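Local coordinates for protein dihydroxyacetone kinase (Citrobacter freundii, PDB 1UN8) that phosphorylates dihydroxyacetone with ATP to give dihydroxyacetone phosphate, using a divalent metal ion, in the oxidative route of glycerol fermentation, at residues V51-G56 with Y164-G169; L105-N110 with K160-F165. All blocks are in the same frame, centred on the assembly; numbering follows the deposited sequence.

Interaction 1: residues V51-G56 with Y164-G169; sequences VAVISG and YFAERG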
loop_
_atom_site.group_PDB
_atom_site.type_symbol
_atom_site.label_atom_id
_atom_site.label_comp_id
_atom_site.label_asym_id
_atom_site.label_seq_id
_atom_site.Cartn_x
_atom_site.Cartn_y
_atom_site.Cartn_z
ATOM N N VAL A 51 26.685 -6.281 -19.261
ATOM C CA VAL A 51 27.156 -6.088 -17.898
ATOM C C VAL A 51 26.037 -6.383 -16.912
ATOM O O VAL A 51 24.898 -5.971 -17.109
ATOM C CB VAL A 51 27.653 -4.647 -17.679
ATOM C CG1 VAL A 51 27.880 -4.394 -16.192
ATOM C CG2 VAL A 51 28.948 -4.421 -18.461
ATOM N N ALA A 52 26.365 -7.112 -15.857
ATOM C CA ALA A 52 25.383 -7.441 -14.842
ATOM C C ALA A 52 25.242 -6.297 -13.831
ATOM O O ALA A 52 26.236 -5.699 -13.406
ATOM C CB ALA A 52 25.795 -8.726 -14.123
ATOM N N VAL A 53 24.005 -5.987 -13.461
ATOM C CA VAL A 53 23.740 -4.949 -12.472
ATOM C C VAL A 53 23.095 -5.629 -11.259
ATOM O O VAL A 53 21.893 -5.928 -11.270
ATOM C CB VAL A 53 22.772 -3.879 -13.025
ATOM C CG1 VAL A 53 22.544 -2.780 -12.002
ATOM C CG2 VAL A 53 23.319 -3.291 -14.320
ATOM N N ILE A 54 23.871 -5.868 -10.211
ATOM C CA ILE A 54 23.378 -6.550 -9.006
ATOM C C ILE A 54 23.058 -5.558 -7.886
ATOM O O ILE A 54 23.745 -4.533 -7.734
ATOM C CB ILE A 54 24.408 -7.561 -8.467
ATOM C CG1 ILE A 54 24.422 -8.820 -9.335
ATOM C CG2 ILE A 54 24.106 -7.906 -7.017
ATOM C CD1 ILE A 54 25.564 -9.763 -9.026
ATOM N N SER A 55 22.024 -5.865 -7.113
ATOM C CA SER A 55 21.666 -5.024 -5.985
ATOM C C SER A 55 21.162 -5.892 -4.840
ATOM O O SER A 55 21.357 -7.113 -4.831
ATOM C CB SER A 55 20.595 -4.012 -6.378
ATOM O OG SER A 55 20.471 -3.000 -5.394
ATOM N N GLY A 56 20.500 -5.257 -3.877
ATOM C CA GLY A 56 19.990 -6.001 -2.743
ATOM C C GLY A 56 20.185 -5.271 -1.433
ATOM O O GLY A 56 20.225 -4.032 -1.392
ATOM N N TYR A 164 19.541 0.759 -18.247
ATOM C CA TYR A 164 19.441 1.240 -19.615
ATOM C C TYR A 164 20.725 0.934 -20.381
ATOM O O TYR A 164 20.701 0.254 -21.406
ATOM C CB TYR A 164 19.204 2.747 -19.625
ATOM C CG TYR A 164 19.132 3.334 -21.011
ATOM C CD1 TYR A 164 17.943 3.301 -21.739
ATOM C CD2 TYR A 164 20.263 3.886 -21.617
ATOM C CE1 TYR A 164 17.881 3.803 -23.043
ATOM C CE2 TYR A 164 20.214 4.388 -22.921
ATOM C CZ TYR A 164 19.021 4.344 -23.629
ATOM O OH TYR A 164 18.964 4.825 -24.924
ATOM N N PHE A 165 21.844 1.431 -19.872
ATOM C CA PHE A 165 23.130 1.228 -20.511
ATOM C C PHE A 165 23.600 -0.221 -20.526
ATOM O O PHE A 165 24.099 -0.695 -21.543
ATOM C CB PHE A 165 24.173 2.135 -19.854
ATOM C CG PHE A 165 23.931 3.601 -20.103
ATOM C CD1 PHE A 165 24.243 4.173 -21.334
ATOM C CD2 PHE A 165 23.328 4.398 -19.134
ATOM C CE1 PHE A 165 23.954 5.520 -21.600
ATOM C CE2 PHE A 165 23.032 5.744 -19.388
ATOM C CZ PHE A 165 23.347 6.305 -20.626
ATOM N N ALA A 166 23.435 -0.934 -19.417
ATOM C CA ALA A 166 23.866 -2.328 -19.353
ATOM C C ALA A 166 23.179 -3.212 -20.394
ATOM O O ALA A 166 23.835 -4.042 -21.029
ATOM C CB ALA A 166 23.631 -2.891 -17.957
ATOM N N GLU A 167 21.868 -3.044 -20.566
ATOM C CA GLU A 167 21.118 -3.845 -21.534
ATOM C C GLU A 167 21.568 -3.578 -22.957
ATOM O O GLU A 167 21.560 -4.475 -23.797
ATOM C CB GLU A 167 19.612 -3.565 -21.427
ATOM C CG GLU A 167 18.938 -4.282 -20.270
ATOM C CD GLU A 167 18.729 -5.763 -20.534
ATOM O OE1 GLU A 167 18.551 -6.528 -19.555
ATOM O OE2 GLU A 167 18.728 -6.156 -21.724
ATOM N N ARG A 168 21.968 -2.338 -23.211
ATOM C CA ARG A 168 22.409 -1.924 -24.529
ATOM C C ARG A 168 23.891 -2.167 -24.789
ATOM O O ARG A 168 24.512 -1.479 -25.588
ATOM C CB ARG A 168 22.040 -0.456 -24.736
ATOM C CG ARG A 168 20.537 -0.281 -24.736
ATOM C CD ARG A 168 20.066 1.157 -24.782
ATOM N NE ARG A 168 18.614 1.192 -24.947
ATOM C CZ ARG A 168 17.743 0.700 -24.067
ATOM N NH1 ARG A 168 18.168 0.137 -22.938
ATOM N NH2 ARG A 168 16.440 0.746 -24.330
ATOM N N GLY A 169 24.442 -3.158 -24.094
ATOM C CA GLY A 169 25.828 -3.535 -24.274
ATOM C C GLY A 169 26.957 -2.575 -23.951
ATOM O O GLY A 169 28.109 -2.871 -24.290
#
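Ala166 sets its methyl against two residues of 51-56 at once. Its CB lies 3.7 Å from CG2 of Val53 and 3.4 Å from the carbonyl O of Val51, an approach to backbone that carries no hydrogen bond. The side chain of Val51 comes less close, CB to CB of Ala166 at 4.4 Å, and turns towards Leu172 and Val175 of helix 172-184. In Val53 the two methyls are divided by chi1 (-178°): CG1 is anti to the backbone N, whereas CG2, beside that N, makes the contact with Ala166. With so short a side chain on the helix, the CA atoms of Val51 and Ala166 stand 5.2 Å apart. The contact therefore lays the last turn of helix 155-167 over the start of strand 52-59, an inner strand of the mixed sheet in the DhaK domain; Ala52 and Ile54 face helix 88-98 instead. Just beyond the contact the helix ends in a Schellman motif with Gly169 at C-prime: Gly169 N bonds to Ala166 O, and Tyr170 N to Phe165 O. Arg168 folds back here, its NH1 donating to Tyr164 O over 3.0 Å at an N-H...O angle of 149°. One face of its guanidinium lies against CE1 of the Tyr164 ring, while Glu167 forms a salt bridge with Arg43.

Interaction 2: residues L105-N110 with K160-F165; sequences LLIVKN and KIAGYF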
loop_
_atom_site.group_PDB
_atom_site.type_symbol
_atom_site.label_atom_id
_atom_site.label_comp_id
_atom_site.label_asym_id
_atom_site.label_seq_id
_atom_site.Cartn_x
_atom_site.Cartn_y
_atom_site.Cartn_z
ATOM N N LEU A 105 28.174 -4.417 -12.019
ATOM C CA LEU A 105 28.117 -3.220 -11.202
ATOM C C LEU A 105 27.248 -3.508 -9.979
ATOM O O LEU A 105 26.076 -3.885 -10.112
ATOM C CB LEU A 105 27.504 -2.071 -11.999
ATOM C CG LEU A 105 27.023 -0.900 -11.146
ATOM C CD1 LEU A 105 28.223 -0.303 -10.423
ATOM C CD2 LEU A 105 26.323 0.148 -12.011
ATOM N N LEU A 106 27.828 -3.376 -8.792
ATOM C CA LEU A 106 27.063 -3.581 -7.566
ATOM C C LEU A 106 26.486 -2.202 -7.191
ATOM O O LEU A 106 27.225 -1.217 -7.105
ATOM C CB LEU A 106 27.965 -4.088 -6.436
ATOM C CG LEU A 106 28.730 -5.403 -6.636
ATOM C CD1 LEU A 106 29.573 -5.693 -5.395
ATOM C CD2 LEU A 106 27.773 -6.551 -6.920
ATOM N N ILE A 107 25.169 -2.115 -7.019
ATOM C CA ILE A 107 24.542 -0.864 -6.621
ATOM C C ILE A 107 24.151 -1.056 -5.148
ATOM O O ILE A 107 23.249 -1.852 -4.822
ATOM C CB ILE A 107 23.289 -0.571 -7.455
ATOM C CG1 ILE A 107 23.659 -0.531 -8.949
ATOM C CG2 ILE A 107 22.656 0.768 -6.989
ATOM C CD1 ILE A 107 23.351 0.765 -9.645
ATOM N N VAL A 108 24.825 -0.334 -4.256
ATOM C CA VAL A 108 24.569 -0.470 -2.826
ATOM C C VAL A 108 24.052 0.777 -2.106
ATOM O O VAL A 108 24.625 1.856 -2.233
ATOM C CB VAL A 108 25.844 -0.941 -2.108
ATOM C CG1 VAL A 108 25.597 -1.078 -0.619
ATOM C CG2 VAL A 108 26.287 -2.266 -2.694
ATOM N N LYS A 109 22.974 0.612 -1.338
ATOM C CA LYS A 109 22.402 1.720 -0.567
ATOM C C LYS A 109 23.394 2.016 0.560
ATOM O O LYS A 109 24.021 1.104 1.092
ATOM C CB LYS A 109 21.021 1.340 -0.014
ATOM C CG LYS A 109 19.970 1.125 -1.105
ATOM C CD LYS A 109 18.541 0.993 -0.551
ATOM C CE LYS A 109 18.397 -0.147 0.452
ATOM N NZ LYS A 109 18.865 -1.456 -0.067
ATOM N N ASN A 110 23.550 3.286 0.911
ATOM C CA ASN A 110 24.521 3.671 1.934
ATOM C C ASN A 110 24.250 3.192 3.359
ATOM O O ASN A 110 23.616 3.883 4.147
ATOM C CB ASN A 110 24.692 5.192 1.942
ATOM C CG ASN A 110 26.074 5.622 2.402
ATOM O OD1 ASN A 110 26.848 4.811 2.911
ATOM N ND2 ASN A 110 26.388 6.908 2.225
ATOM N N LYS A 160 17.442 2.138 -12.735
ATOM C CA LYS A 160 16.862 2.437 -14.037
ATOM C C LYS A 160 17.893 2.895 -15.060
ATOM O O LYS A 160 17.930 2.406 -16.189
ATOM C CB LYS A 160 15.785 3.516 -13.890
ATOM C CG LYS A 160 14.825 3.610 -15.070
ATOM C CD LYS A 160 14.138 2.264 -15.315
ATOM C CE LYS A 160 13.123 2.356 -16.445
ATOM N NZ LYS A 160 13.751 2.690 -17.756
ATOM N N ILE A 161 18.718 3.856 -14.666
ATOM C CA ILE A 161 19.748 4.382 -15.548
ATOM C C ILE A 161 20.829 3.336 -15.816
ATOM O O ILE A 161 21.233 3.129 -16.964
ATOM C CB ILE A 161 20.363 5.662 -14.940
ATOM C CG1 ILE A 161 19.478 6.860 -15.297
ATOM C CG2 ILE A 161 21.797 5.834 -15.400
ATOM C CD1 ILE A 161 19.841 7.498 -16.621
ATOM N N ALA A 162 21.293 2.678 -14.761
ATOM C CA ALA A 162 22.306 1.656 -14.923
ATOM C C ALA A 162 21.795 0.579 -15.881
ATOM O O ALA A 162 22.511 0.132 -16.781
ATOM C CB ALA A 162 22.637 1.041 -13.574
ATOM N N GLY A 163 20.546 0.171 -15.677
ATOM C CA GLY A 163 19.955 -0.860 -16.505
ATOM C C GLY A 163 19.890 -0.490 -17.973
ATOM O O GLY A 163 20.144 -1.323 -18.843
ATOM N N TYR A 164 19.541 0.759 -18.247
ATOM C CA TYR A 164 19.441 1.240 -19.615
ATOM C C TYR A 164 20.725 0.934 -20.381
ATOM O O TYR A 164 20.701 0.254 -21.406
ATOM C CB TYR A 164 19.204 2.747 -19.625
ATOM C CG TYR A 164 19.132 3.334 -21.011
ATOM C CD1 TYR A 164 17.943 3.301 -21.739
ATOM C CD2 TYR A 164 20.263 3.886 -21.617
ATOM C CE1 TYR A 164 17.881 3.803 -23.043
ATOM C CE2 TYR A 164 20.214 4.388 -22.921
ATOM C CZ TYR A 164 19.021 4.344 -23.629
ATOM O OH TYR A 164 18.964 4.825 -24.924
ATOM N N PHE A 165 21.844 1.431 -19.872
ATOM C CA PHE A 165 23.130 1.228 -20.511
ATOM C C PHE A 165 23.600 -0.221 -20.526
ATOM O O PHE A 165 24.099 -0.695 -21.543
ATOM C CB PHE A 165 24.173 2.135 -19.854
ATOM C CG PHE A 165 23.931 3.601 -20.103
ATOM C CD1 PHE A 165 24.243 4.173 -21.334
ATOM C CD2 PHE A 165 23.328 4.398 -19.134
ATOM C CE1 PHE A 165 23.954 5.520 -21.600
ATOM C CE2 PHE A 165 23.032 5.744 -19.388
ATOM C CZ PHE A 165 23.347 6.305 -20.626
#
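Ile107 reaches Ala162 by its longest branch, and the approach can be traced atom by atom. Its CB is still 6.4 Å from CB of Ala162. CG1 of Ile107, placed anti to the carbonyl carbon by chi1 (-58°), is 5.0 Å from CB of Ala162. CD1 of Ile107 closes the gap to CB of Ala162 to 4.0 Å, which makes it the touching atom. Two residues earlier on the strand, Leu105 approaches the same methyl from another direction. Its CG is anti to the backbone N (chi1 163°), and of its two terminal methyls CD2 lies 4.1 Å from CB of Ala162. Because CD2 of Leu105 and CD1 of Ile107 are themselves 3.8 Å apart, the three methyls form one small apolar cluster. This is helix-on-sheet packing in the DhaK domain: helix 155-167 lies over one face of the mixed sheet, and strand 104-109 runs between its parallel neighbours 52-59 and 132-137. The nearest CA atoms, those of Leu105 and Ala162, are 8.4 Å apart, and side chains alone span the gap, without a hydrogen bond across. Leu105 also packs on Val175 and Ala179 of helix 172-184, and Ile107 on Val137. On the helix, Ile161 turns to helix 314-319 and to Ala182. At the far end of the strand, Lys109, a substrate-binding residue, hydrogen-bonds through NZ to NE2 of His65.

Overall arrangement
Both interactions rest one helix, 155-167, on two adjacent parallel strands, and their centres are about 7 Å apart. The helix uses Ala162 and Ala166, one turn apart, while the strands are joined by probable hydrogen bonds from Leu105 N to Ala52 O (2.7 Å) and from Ile107 N to Ile54 O (2.9 Å). Val53 connects the two contacts: its CG1 lies 4.1 Å from CB of Ala162 and 4.0 Å from CG1 of Ile107. The substrate site lies farther along the strands, where Gly58 to His61, Lys109 and Asp114 bind dihydroxyacetone. The side chain of Val53 is about 12 Å from that of Lys109, and that of Ile107 about 10 Å from that of Asp114.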